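Local coordinates for protein trichothecene 3-O-acetyltransferase (Fusarium sporotrichioides, PDB 2ZBA) that transfers an acetyl group from acetyl coenzyme A to the 3-hydroxyl of trichothecenes, in the biosynthesis of mycotoxins such as T-2 toxin, at residues A[127-132]-A[412-417]; A[28-33]-A[168-173]; A[277-282]-A[331-336]. All blocks are in the same frame, centred on the assembly; numbering follows the deposited sequence.

Contact 1 of 3, residues A[127-132]-A[412-417]; sequences PRKTLA and RFEPFE. With ZBA (12,13-Epoxytrichothec-9-ene-3,4,8,15-tetrol-4,15-diacetate-8-isovalerate), chain F.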
loop_
_atom_site.group_PDB
_atom_site.type_symbol
_atom_site.label_atom_id
_atom_site.label_comp_id
_atom_site.label_asym_id
_atom_site.label_seq_id
_atom_site.Cartn_x
_atom_site.Cartn_y
_atom_site.Cartn_z
ATOM N N PRO A 127 -15.277 5.343 -1.471
ATOM C CA PRO A 127 -15.875 6.605 -1.938
ATOM C C PRO A 127 -15.350 7.083 -3.289
ATOM O O PRO A 127 -16.035 7.851 -3.976
ATOM C CB PRO A 127 -15.518 7.599 -0.826
ATOM C CG PRO A 127 -14.233 7.066 -0.248
ATOM C CD PRO A 127 -14.320 5.556 -0.366
ATOM N N ARG A 128 -14.150 6.629 -3.661
ATOM C CA ARG A 128 -13.563 6.905 -4.971
ATOM C C ARG A 128 -12.743 5.712 -5.422
ATOM O O ARG A 128 -12.252 4.952 -4.593
ATOM C CB ARG A 128 -12.567 8.041 -4.864
ATOM C CG ARG A 128 -13.101 9.408 -4.903
ATOM C CD ARG A 128 -11.892 10.275 -5.006
ATOM N NE ARG A 128 -11.349 10.242 -6.360
ATOM C CZ ARG A 128 -11.257 11.313 -7.143
ATOM N NH1 ARG A 128 -10.756 11.207 -8.366
ATOM N NH2 ARG A 128 -11.666 12.496 -6.696
ATOM N N LYS A 129 -12.521 5.610 -6.729
ATOM C CA LYS A 129 -11.747 4.511 -7.310
ATOM C C LYS A 129 -10.232 4.627 -7.078
ATOM O O LYS A 129 -9.696 5.719 -6.852
ATOM C CB LYS A 129 -12.054 4.399 -8.796
ATOM C CG LYS A 129 -13.413 3.818 -9.123
ATOM C CD LYS A 129 -13.740 3.977 -10.627
ATOM C CE LYS A 129 -12.717 3.293 -11.524
ATOM N NZ LYS A 129 -12.740 1.808 -11.351
ATOM N N THR A 130 -9.546 3.487 -7.129
ATOM C CA THR A 130 -8.094 3.447 -6.994
ATOM C C THR A 130 -7.406 4.200 -8.144
ATOM O O THR A 130 -6.510 5.010 -7.918
ATOM C CB THR A 130 -7.572 1.979 -6.918
ATOM O OG1 THR A 130 -8.154 1.323 -5.783
ATOM C CG2 THR A 130 -6.036 1.945 -6.781
ATOM N N LEU A 131 -7.853 3.932 -9.366
ATOM C CA LEU A 131 -7.240 4.488 -10.575
ATOM C C LEU A 131 -8.092 5.599 -11.201
ATOM O O LEU A 131 -9.320 5.531 -11.191
ATOM C CB LEU A 131 -6.983 3.373 -11.602
ATOM C CG LEU A 131 -6.142 2.153 -11.172
ATOM C CD1 LEU A 131 -6.173 1.042 -12.207
ATOM C CD2 LEU A 131 -4.709 2.526 -10.867
ATOM N N ALA A 132 -7.429 6.622 -11.740
ATOM C CA ALA A 132 -8.133 7.750 -12.377
ATOM C C ALA A 132 -8.714 7.373 -13.754
ATOM O O ALA A 132 -8.247 7.832 -14.800
ATOM C CB ALA A 132 -7.229 8.970 -12.478
ATOM N N ARG A 412 -10.931 -4.459 -4.010
ATOM C CA ARG A 412 -10.571 -4.933 -5.318
ATOM C C ARG A 412 -10.760 -3.817 -6.349
ATOM O O ARG A 412 -11.754 -3.088 -6.337
ATOM C CB ARG A 412 -11.427 -6.148 -5.689
ATOM C CG ARG A 412 -11.068 -6.778 -7.028
ATOM C CD ARG A 412 -11.818 -8.074 -7.295
ATOM N NE ARG A 412 -13.253 -7.981 -6.985
ATOM C CZ ARG A 412 -14.175 -7.449 -7.781
ATOM N NH1 ARG A 412 -13.835 -6.951 -8.957
ATOM N NH2 ARG A 412 -15.436 -7.410 -7.393
ATOM N N PHE A 413 -9.789 -3.687 -7.236
ATOM C CA PHE A 413 -9.956 -2.806 -8.373
ATOM C C PHE A 413 -9.615 -3.586 -9.625
ATOM O O PHE A 413 -9.598 -4.807 -9.584
ATOM C CB PHE A 413 -9.164 -1.498 -8.205
ATOM C CG PHE A 413 -7.688 -1.675 -7.953
ATOM C CD1 PHE A 413 -6.771 -1.463 -8.981
ATOM C CD2 PHE A 413 -7.213 -1.999 -6.691
ATOM C CE1 PHE A 413 -5.406 -1.595 -8.766
ATOM C CE2 PHE A 413 -5.828 -2.130 -6.452
ATOM C CZ PHE A 413 -4.931 -1.927 -7.493
ATOM N N GLU A 414 -9.391 -2.892 -10.735
ATOM C CA GLU A 414 -9.103 -3.543 -12.015
ATOM C C GLU A 414 -7.938 -4.498 -11.878
ATOM O O GLU A 414 -7.007 -4.203 -11.144
ATOM C CB GLU A 414 -8.770 -2.503 -13.095
ATOM C CG GLU A 414 -9.965 -1.738 -13.598
ATOM C CD GLU A 414 -10.209 -0.437 -12.850
ATOM O OE1 GLU A 414 -9.435 -0.100 -11.917
ATOM O OE2 GLU A 414 -11.182 0.260 -13.217
ATOM N N PRO A 415 -7.990 -5.641 -12.595
ATOM C CA PRO A 415 -6.883 -6.579 -12.671
ATOM C C PRO A 415 -5.632 -5.848 -13.123
ATOM O O PRO A 415 -5.699 -4.986 -13.977
ATOM C CB PRO A 415 -7.335 -7.566 -13.741
ATOM C CG PRO A 415 -8.809 -7.529 -13.675
ATOM C CD PRO A 415 -9.149 -6.108 -13.383
ATOM N N PHE A 416 -4.505 -6.172 -12.512
ATOM C CA PHE A 416 -3.277 -5.472 -12.778
ATOM C C PHE A 416 -2.158 -6.483 -12.611
ATOM O O PHE A 416 -1.638 -6.688 -11.510
ATOM C CB PHE A 416 -3.137 -4.328 -11.792
ATOM C CG PHE A 416 -2.286 -3.218 -12.277
ATOM C CD1 PHE A 416 -2.855 -2.002 -12.617
ATOM C CD2 PHE A 416 -0.903 -3.367 -12.362
ATOM C CE1 PHE A 416 -2.070 -0.958 -13.051
ATOM C CE2 PHE A 416 -0.101 -2.326 -12.803
ATOM C CZ PHE A 416 -0.686 -1.118 -13.151
ATOM N N GLU A 417 -1.817 -7.132 -13.720
ATOM C CA GLU A 417 -0.953 -8.285 -13.675
ATOM C C GLU A 417 0.394 -7.979 -12.992
ATOM O O GLU A 417 1.032 -6.966 -13.285
ATOM C CB GLU A 417 -0.737 -8.825 -15.079
ATOM C CG GLU A 417 -0.048 -10.134 -15.084
ATOM C CD GLU A 417 0.494 -10.497 -16.432
ATOM O OE1 GLU A 417 0.419 -9.667 -17.367
ATOM O OE2 GLU A 417 0.990 -11.625 -16.556
HETATM O O18 ZBA F . 1.459 -0.435 -10.843
HETATM C C44 ZBA F . 1.084 0.712 -10.827
HETATM C C45 ZBA F . 1.287 1.727 -11.892
HETATM C C46 ZBA F . 0.149 2.636 -12.138
HETATM C C48 ZBA F . -1.144 2.191 -12.602
HETATM C C47 ZBA F . 0.206 4.111 -11.957
HETATM O O17 ZBA F . 0.415 1.167 -9.768
HETATM C C31 ZBA F . 0.361 0.417 -8.516
HETATM C C30 ZBA F . 1.724 0.383 -7.844
HETATM C C32 ZBA F . -0.757 1.022 -7.728
HETATM C C39 ZBA F . -2.095 0.971 -8.400
HETATM C C33 ZBA F . -0.550 1.527 -6.531
HETATM C C34 ZBA F . 0.765 1.495 -5.834
HETATM O O10 ZBA F . 0.800 0.282 -4.992
HETATM C C29 ZBA F . 2.035 1.478 -6.763
HETATM C C38 ZBA F . 2.177 2.861 -7.436
HETATM O O12 ZBA F . 2.918 2.734 -8.673
HETATM C C40 ZBA F . 3.491 3.839 -9.147
HETATM C C41 ZBA F . 4.148 3.590 -10.464
HETATM O O13 ZBA F . 3.492 4.865 -8.624
HETATM C C28 ZBA F . 3.350 1.133 -5.896
HETATM C C37 ZBA F . 4.634 1.231 -6.765
HETATM C C35 ZBA F . 3.129 -0.253 -5.264
HETATM C C25 ZBA F . 2.033 -0.016 -4.306
HETATM C C36 ZBA F . 3.528 -1.539 -5.776
HETATM O O11 ZBA F . 4.231 -0.946 -4.672
HETATM C C27 ZBA F . 3.407 1.993 -4.553
HETATM C C26 ZBA F . 2.700 1.107 -3.540
HETATM O O16 ZBA F . 1.771 1.774 -2.724
HETATM O O14 ZBA F . 4.731 2.334 -4.039
HETATM O O HOH W 1 -9.560 1.753 -10.200
#
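The rim of the trichothecene pocket is built here from two loops, 127-132 and 412-417, that meet through Thr130 with Phe413, Leu131 with Phe413 and Glu414, and Lys129 with Glu414. Thr130 supplies a methyl, CG2, that stands 3.9 Å from the centroid of the Phe413 ring and only 1° off its normal, a well-centred CH-pi contact. With chi1 at 56°, Phe413 holds CG between its backbone N and carbonyl carbon, which carries the ring over to Thr130, where its face meets the methyl. Threonine suits this place because its methyl packs on the ring while OG1 is hydrogen-bonded to Arg410. Trp239 also meets the Phe413 ring. Leu131 divides its branches. CD1 lies 4.1 Å from Phe413 CD1 and 3.5 Å from Glu414 OE1, while CD2 reaches the bound T-2 toxin at 3.9 Å from its atom C39. Farther out, the long chain of Lys129, bent at chi3 and chi4, carries NZ to 2.9 Å from Glu414 OE2 in a salt bridge, on the syn side of the carboxylate and 29° out of its plane. Glu122 gives NZ a second carboxylate. A water next to this bridge accepts from Leu131 N at 2.9 Å. Phe416 extends the apolar wall: its CE2 is 3.1 Å from O18, the carbonyl oxygen of the toxin's isovalerate, and its CE1 is 3.3 Å from the methyl C48. Leu131 and Phe416, both touching the toxin, make this part of the acceptor pocket, which in BAHD acyltransferases lies between the two halves of the protein.

Contact 2 of 3, residues A[28-33]-A[168-173]; sequences IYTQIS and MDMTGQ. With COA (coenzyme A), chain E.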
loop_
_atom_site.group_PDB
_atom_site.type_symbol
_atom_site.label_atom_id
_atom_site.label_comp_id
_atom_site.label_asym_id
_atom_site.label_seq_id
_atom_site.Cartn_x
_atom_site.Cartn_y
_atom_site.Cartn_z
ATOM N N ILE A 28 -3.572 8.178 -8.234
ATOM C CA ILE A 28 -3.925 6.981 -7.461
ATOM C C ILE A 28 -4.494 7.315 -6.081
ATOM O O ILE A 28 -3.978 8.185 -5.388
ATOM C CB ILE A 28 -2.709 5.989 -7.370
ATOM C CG1 ILE A 28 -2.374 5.438 -8.758
ATOM C CG2 ILE A 28 -2.947 4.829 -6.350
ATOM C CD1 ILE A 28 -0.941 4.885 -8.843
ATOM N N TYR A 29 -5.557 6.601 -5.695
ATOM C CA TYR A 29 -6.006 6.580 -4.304
ATOM C C TYR A 29 -5.702 5.237 -3.665
ATOM O O TYR A 29 -6.076 4.193 -4.192
ATOM C CB TYR A 29 -7.500 6.905 -4.174
ATOM C CG TYR A 29 -7.744 8.383 -4.160
ATOM C CD1 TYR A 29 -8.041 9.075 -5.342
ATOM C CD2 TYR A 29 -7.658 9.101 -2.985
ATOM C CE1 TYR A 29 -8.243 10.459 -5.342
ATOM C CE2 TYR A 29 -7.865 10.480 -2.968
ATOM C CZ TYR A 29 -8.162 11.144 -4.144
ATOM O OH TYR A 29 -8.361 12.499 -4.119
ATOM N N THR A 30 -4.993 5.272 -2.541
ATOM C CA THR A 30 -4.834 4.079 -1.711
ATOM C C THR A 30 -6.092 3.848 -0.883
ATOM O O THR A 30 -6.567 4.763 -0.215
ATOM C CB THR A 30 -3.622 4.195 -0.776
ATOM O OG1 THR A 30 -2.434 4.349 -1.562
ATOM C CG2 THR A 30 -3.471 2.920 0.090
ATOM N N GLN A 31 -6.603 2.615 -0.922
ATOM C CA GLN A 31 -7.831 2.230 -0.217
ATOM C C GLN A 31 -7.592 1.117 0.817
ATOM O O GLN A 31 -6.817 0.204 0.560
ATOM C CB GLN A 31 -8.881 1.723 -1.207
ATOM C CG GLN A 31 -9.327 2.713 -2.269
ATOM C CD GLN A 31 -10.070 2.040 -3.378
ATOM O OE1 GLN A 31 -9.823 0.862 -3.682
ATOM N NE2 GLN A 31 -10.999 2.775 -4.015
ATOM N N ILE A 32 -8.272 1.200 1.968
ATOM C CA ILE A 32 -8.226 0.129 2.981
ATOM C C ILE A 32 -9.578 0.015 3.697
ATOM O O ILE A 32 -10.195 1.023 4.035
ATOM C CB ILE A 32 -7.057 0.318 4.001
ATOM C CG1 ILE A 32 -6.877 -0.919 4.901
ATOM C CG2 ILE A 32 -7.257 1.580 4.843
ATOM C CD1 ILE A 32 -6.192 -2.116 4.237
ATOM N N SER A 33 -10.044 -1.218 3.911
ATOM C CA SER A 33 -11.361 -1.418 4.525
ATOM C C SER A 33 -11.246 -2.143 5.848
ATOM O O SER A 33 -10.580 -3.179 5.930
ATOM C CB SER A 33 -12.289 -2.223 3.619
ATOM O OG SER A 33 -12.530 -1.545 2.425
HETATM N N MSE A 168 0.277 10.793 0.461
HETATM C CA MSE A 168 0.600 9.811 1.497
HETATM C C MSE A 168 0.879 8.448 0.917
HETATM O O MSE A 168 0.227 8.044 -0.040
HETATM C CB MSE A 168 -0.546 9.713 2.541
HETATM C CG MSE A 168 -1.911 9.292 1.985
HETATM SE SE MSE A 168 -3.311 9.563 3.333
HETATM C CE MSE A 168 -3.574 11.386 2.977
ATOM N N ASP A 169 1.851 7.739 1.495
ATOM C CA ASP A 169 1.979 6.295 1.285
ATOM C C ASP A 169 1.088 5.568 2.324
ATOM O O ASP A 169 0.473 6.238 3.152
ATOM C CB ASP A 169 3.465 5.829 1.268
ATOM C CG ASP A 169 4.242 6.193 2.527
ATOM O OD1 ASP A 169 3.664 6.265 3.625
ATOM O OD2 ASP A 169 5.470 6.403 2.423
HETATM N N MSE A 170 0.992 4.235 2.284
HETATM C CA MSE A 170 0.105 3.522 3.249
HETATM C C MSE A 170 0.547 3.634 4.739
HETATM O O MSE A 170 -0.296 3.685 5.647
HETATM C CB MSE A 170 -0.161 2.076 2.830
HETATM C CG MSE A 170 -1.253 1.374 3.632
HETATM SE SE MSE A 170 -3.073 2.181 3.539
HETATM C CE MSE A 170 -3.408 2.391 5.397
ATOM N N THR A 171 1.854 3.676 4.985
ATOM C CA THR A 171 2.414 4.028 6.309
ATOM C C THR A 171 1.872 5.373 6.828
ATOM O O THR A 171 1.440 5.491 7.986
ATOM C CB THR A 171 3.967 4.083 6.254
ATOM O OG1 THR A 171 4.461 2.867 5.701
ATOM C CG2 THR A 171 4.574 4.284 7.653
ATOM N N GLY A 172 1.894 6.388 5.964
ATOM C CA GLY A 172 1.400 7.706 6.321
ATOM C C GLY A 172 -0.110 7.717 6.481
ATOM O O GLY A 172 -0.629 8.407 7.347
ATOM N N GLN A 173 -0.814 6.977 5.637
ATOM C CA GLN A 173 -2.260 6.874 5.739
ATOM C C GLN A 173 -2.642 6.183 7.071
ATOM O O GLN A 173 -3.566 6.611 7.748
ATOM C CB GLN A 173 -2.801 6.071 4.556
ATOM C CG GLN A 173 -4.343 5.997 4.427
ATOM C CD GLN A 173 -4.763 5.623 3.008
ATOM O OE1 GLN A 173 -4.009 5.824 2.072
ATOM N NE2 GLN A 173 -5.930 5.044 2.855
HETATM N N1A COA E . 18.958 -10.668 13.655
HETATM C C2A COA E . 17.896 -11.539 13.472
HETATM N N3A COA E . 16.652 -11.034 13.117
HETATM C C4A COA E . 16.467 -9.694 12.942
HETATM C C5A COA E . 17.529 -8.811 13.131
HETATM C C6A COA E . 18.789 -9.307 13.492
HETATM N N6A COA E . 19.791 -8.472 13.780
HETATM N N7A COA E . 17.068 -7.559 12.901
HETATM C C8A COA E . 15.754 -7.635 12.579
HETATM N N9A COA E . 15.367 -8.950 12.594
HETATM C C1B COA E . 14.048 -9.491 12.193
HETATM C C2B COA E . 12.969 -9.176 13.223
HETATM O O2B COA E . 12.932 -10.157 14.238
HETATM C C3B COA E . 11.725 -9.125 12.355
HETATM O O3B COA E . 11.476 -10.440 11.933
HETATM P P3B COA E . 10.048 -11.189 11.955
HETATM O O7A COA E . 9.019 -10.230 11.394
HETATM O O8A COA E . 9.645 -11.525 13.364
HETATM O O9A COA E . 10.245 -12.381 11.072
HETATM C C4B COA E . 12.252 -8.454 11.103
HETATM O O4B COA E . 13.587 -8.913 10.973
HETATM C C5B COA E . 12.247 -6.934 11.101
HETATM O O5B COA E . 12.969 -6.549 9.936
HETATM P P1A COA E . 12.522 -5.274 9.057
HETATM O O1A COA E . 12.512 -4.029 9.887
HETATM O O2A COA E . 13.320 -5.148 7.781
HETATM O O3A COA E . 10.949 -5.492 8.693
HETATM P P2A COA E . 10.328 -6.549 7.643
HETATM O O4A COA E . 9.152 -7.206 8.331
HETATM O O5A COA E . 11.311 -7.526 7.046
HETATM O O6A COA E . 9.789 -5.662 6.421
HETATM C CBP COA E . 10.034 -4.222 4.507
HETATM C CCP COA E . 10.644 -5.356 5.328
HETATM C CDP COA E . 8.951 -4.851 3.630
HETATM C CEP COA E . 11.142 -3.586 3.650
HETATM C CAP COA E . 9.417 -3.205 5.470
HETATM O OAP COA E . 10.419 -2.648 6.309
HETATM C C9P COA E . 8.654 -2.077 4.814
HETATM O O9P COA E . 9.351 -0.955 4.358
HETATM N N8P COA E . 7.324 -2.151 4.735
HETATM C C7P COA E . 6.548 -1.089 4.101
HETATM C C6P COA E . 6.479 -1.232 2.580
HETATM C C5P COA E . 5.633 -0.111 1.997
HETATM O O5P COA E . 6.067 1.066 1.937
HETATM N N4P COA E . 4.423 -0.433 1.554
HETATM C C3P COA E . 3.349 0.554 1.630
HETATM C C2P COA E . 2.783 0.918 0.261
HETATM S S1P COA E . 2.150 2.619 0.127
HETATM O O HOH W 2 -1.202 5.972 0.064
#
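Met170, deposited as selenomethionine, runs from coenzyme A at its base to strand 29-37 at its tip. Its CB lies 3.6 Å from the coenzyme sulfur S1P, and the backbone N of Met170 is nearer still to that sulfur, at 2.9 Å. CG leaves anti to the backbone N (chi1 -170°), and bends at chi2 and chi3 then swing the chain across to the strand. There SE rests 3.5 Å from the methyl CG2 of Thr30, and CE ends against Ile32 CG2, a contact less certain because Ile32 has two modelled conformers. A long, apolar chain that can bend suits a place between helix and sheet.

One helical turn on, Gln173 makes the polar link. Its extended chain brings NE2 to Thr30 O, 3.1 Å away with an N-H...O angle of 160°. The carbonyl oxygen lies in the plane of the glutamine amide, yet the donor stands above the carbonyl plane, 58° out of it. OE1 meanwhile packs on Thr30 CB at 3.3 Å. A water lies between Thr30 OG1 and Met168 O, very close to the latter, so the hydroxyl of this buried threonine has a polar neighbour.

Asp169 caps the helix, its OD1 accepting from Gly172 N at 2.9 Å, while OD2 is salt-bridged to Arg304 and hydrogen-bonded to Leu317 N. Aspartate is short enough to fold back on the first turn and still hold an arginine. His165, whose backbone bonds to Ile28, and Asp169 are the two ends of the HXXXD sequence, the signature of the BAHD active site, in whose relatives the histidine is the general base and the aspartate structural.

Contact 3 of 3, residues A[277-282]-A[331-336]; sequences IWQSTS and ANEPLG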
loop_
_atom_site.group_PDB
_atom_site.type_symbol
_atom_site.label_atom_id
_atom_site.label_comp_id
_atom_site.label_asym_id
_atom_site.label_seq_id
_atom_site.Cartn_x
_atom_site.Cartn_y
_atom_site.Cartn_z
ATOM N N ILE A 277 7.091 -16.227 -2.925
ATOM C CA ILE A 277 6.179 -15.822 -4.007
ATOM C C ILE A 277 6.879 -15.558 -5.349
ATOM O O ILE A 277 6.345 -15.875 -6.408
ATOM C CB ILE A 277 5.316 -14.595 -3.613
ATOM C CG1 ILE A 277 4.372 -14.966 -2.467
ATOM C CG2 ILE A 277 4.539 -14.082 -4.838
ATOM C CD1 ILE A 277 3.857 -13.819 -1.679
ATOM N N TRP A 278 8.057 -14.954 -5.297
ATOM C CA TRP A 278 8.859 -14.763 -6.501
ATOM C C TRP A 278 9.246 -16.109 -7.100
ATOM O O TRP A 278 9.122 -16.299 -8.306
ATOM C CB TRP A 278 10.102 -13.931 -6.200
ATOM C CG TRP A 278 10.805 -13.360 -7.433
ATOM C CD1 TRP A 278 10.345 -13.349 -8.719
ATOM C CD2 TRP A 278 12.065 -12.684 -7.453
ATOM N NE1 TRP A 278 11.256 -12.724 -9.549
ATOM C CE2 TRP A 278 12.313 -12.293 -8.795
ATOM C CE3 TRP A 278 13.007 -12.351 -6.464
ATOM C CZ2 TRP A 278 13.458 -11.591 -9.174
ATOM C CZ3 TRP A 278 14.164 -11.656 -6.853
ATOM C CH2 TRP A 278 14.373 -11.297 -8.193
ATOM N N GLN A 279 9.677 -17.043 -6.249
ATOM C CA GLN A 279 10.041 -18.377 -6.708
ATOM C C GLN A 279 8.822 -19.082 -7.300
ATOM O O GLN A 279 8.888 -19.634 -8.405
ATOM C CB GLN A 279 10.612 -19.218 -5.565
ATOM C CG GLN A 279 12.016 -18.807 -5.107
ATOM C CD GLN A 279 12.789 -19.958 -4.455
ATOM O OE1 GLN A 279 12.285 -21.077 -4.351
ATOM N NE2 GLN A 279 14.013 -19.680 -4.008
ATOM N N SER A 280 7.708 -19.029 -6.569
ATOM C CA SER A 280 6.489 -19.746 -6.958
ATOM C C SER A 280 5.867 -19.190 -8.225
ATOM O O SER A 280 5.442 -19.947 -9.089
ATOM C CB SER A 280 5.474 -19.740 -5.819
ATOM O OG SER A 280 6.070 -20.175 -4.608
ATOM N N THR A 281 5.807 -17.867 -8.324
ATOM C CA THR A 281 5.287 -17.205 -9.521
ATOM C C THR A 281 6.214 -17.470 -10.699
ATOM O O THR A 281 5.755 -17.795 -11.802
ATOM C CB THR A 281 5.130 -15.668 -9.305
ATOM O OG1 THR A 281 4.062 -15.405 -8.373
ATOM C CG2 THR A 281 4.832 -14.994 -10.592
ATOM N N SER A 282 7.519 -17.342 -10.468
ATOM C CA SER A 282 8.518 -17.698 -11.485
ATOM C C SER A 282 8.299 -19.131 -11.961
ATOM O O SER A 282 8.106 -19.370 -13.150
ATOM C CB SER A 282 9.940 -17.509 -10.942
ATOM O OG SER A 282 10.227 -16.133 -10.777
ATOM N N ALA A 331 13.312 -19.570 -9.728
ATOM C CA ALA A 331 12.523 -20.764 -9.393
ATOM C C ALA A 331 13.389 -21.845 -8.738
ATOM O O ALA A 331 13.016 -22.414 -7.698
ATOM C CB ALA A 331 11.834 -21.306 -10.630
ATOM N N ASN A 332 14.567 -22.084 -9.322
ATOM C CA ASN A 332 15.383 -23.258 -9.008
ATOM C C ASN A 332 16.482 -23.060 -7.972
ATOM O O ASN A 332 17.243 -23.992 -7.705
ATOM C CB ASN A 332 15.980 -23.844 -10.300
ATOM C CG ASN A 332 14.914 -24.226 -11.319
ATOM O OD1 ASN A 332 13.890 -24.799 -10.970
ATOM N ND2 ASN A 332 15.153 -23.903 -12.579
ATOM N N GLU A 333 16.582 -21.872 -7.381
ATOM C CA GLU A 333 17.562 -21.655 -6.310
ATOM C C GLU A 333 16.940 -21.930 -4.933
ATOM O O GLU A 333 15.707 -22.000 -4.817
ATOM C CB GLU A 333 18.193 -20.252 -6.391
ATOM C CG GLU A 333 17.302 -19.084 -5.960
ATOM C CD GLU A 333 17.885 -17.723 -6.348
ATOM O OE1 GLU A 333 18.916 -17.689 -7.048
ATOM O OE2 GLU A 333 17.314 -16.677 -5.962
ATOM N N PRO A 334 17.780 -22.123 -3.891
ATOM C CA PRO A 334 17.222 -22.253 -2.540
ATOM C C PRO A 334 16.510 -20.980 -2.070
ATOM O O PRO A 334 16.922 -19.857 -2.414
ATOM C CB PRO A 334 18.458 -22.499 -1.665
ATOM C CG PRO A 334 19.609 -21.992 -2.448
ATOM C CD PRO A 334 19.252 -22.260 -3.885
ATOM N N LEU A 335 15.458 -21.164 -1.277
ATOM C CA LEU A 335 14.692 -20.051 -0.734
ATOM C C LEU A 335 15.553 -18.984 -0.029
ATOM O O LEU A 335 15.340 -17.775 -0.190
ATOM C CB LEU A 335 13.613 -20.579 0.217
ATOM C CG LEU A 335 12.536 -19.552 0.560
ATOM C CD1 LEU A 335 11.824 -19.127 -0.714
ATOM C CD2 LEU A 335 11.583 -20.149 1.559
ATOM N N GLY A 336 16.529 -19.442 0.747
ATOM C CA GLY A 336 17.503 -18.554 1.354
ATOM C C GLY A 336 18.280 -17.674 0.392
ATOM O O GLY A 336 18.600 -16.535 0.728
#
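Polar contact between helix 269-285 and the turn joining helices 327-332 and 335-344 centres on the Gln279 amide. Its extended chain, with CG anti to the carbonyl carbon (chi1 -72°), carries NE2 to 3.0 Å from Glu333 O, but the N-H...O angle of 121° makes this bond weak. The stronger partner of NE2 is Thr338 OG1, which Glu333 OE2 also meets; Glu333 OE1 turns to Arg341. Glutamine suits the spot because its reach takes an N-H donor into a turn rich in carbonyls. Pro334 stands at the N-cap of helix 335-344.

The pair belongs to the C-terminal half of the two-domain BAHD fold, where helix 269-285 packs on the mixed sheet, Trp278 meeting Thr295 and Phe297 of strand 294-302.

Van der Waals packing completes the contact. The CA atoms of Gln279 and Ala331 are 4.4 Å apart, an approach that the small methyl of Ala331 permits, its CB being 4.1 Å from Gln279 O. Leu335 CD1 touches Gln279 CD at 4.0 Å. Ser282, also small, places CB 4.3 Å from Ala331 CB and turns OG back to Trp278 O at 2.7 Å, which receives Ser282 N from the opposite face of its plane.

Contacts 1 and 2 adjoin, their centres about 13 Å apart: Thr130 O lies 2.9 Å from Tyr29 N, a probable backbone hydrogen bond that ties the loop 127-132 to the start of strand 29-37. Their segments alternate along the chain, so together they bring four distant parts of it around the ligands. Contact 1 lines the end of the pocket that takes the isovalerate of T-2 toxin, while contact 2 borders the coenzyme sulfur and lies about 5 Å from the toxin at the Thr30 side chain. Contact 3 is remote, its centre about 28 and 29 Å from those of contacts 1 and 2, and the side chain of Leu335 stays about 12 Å from coenzyme A.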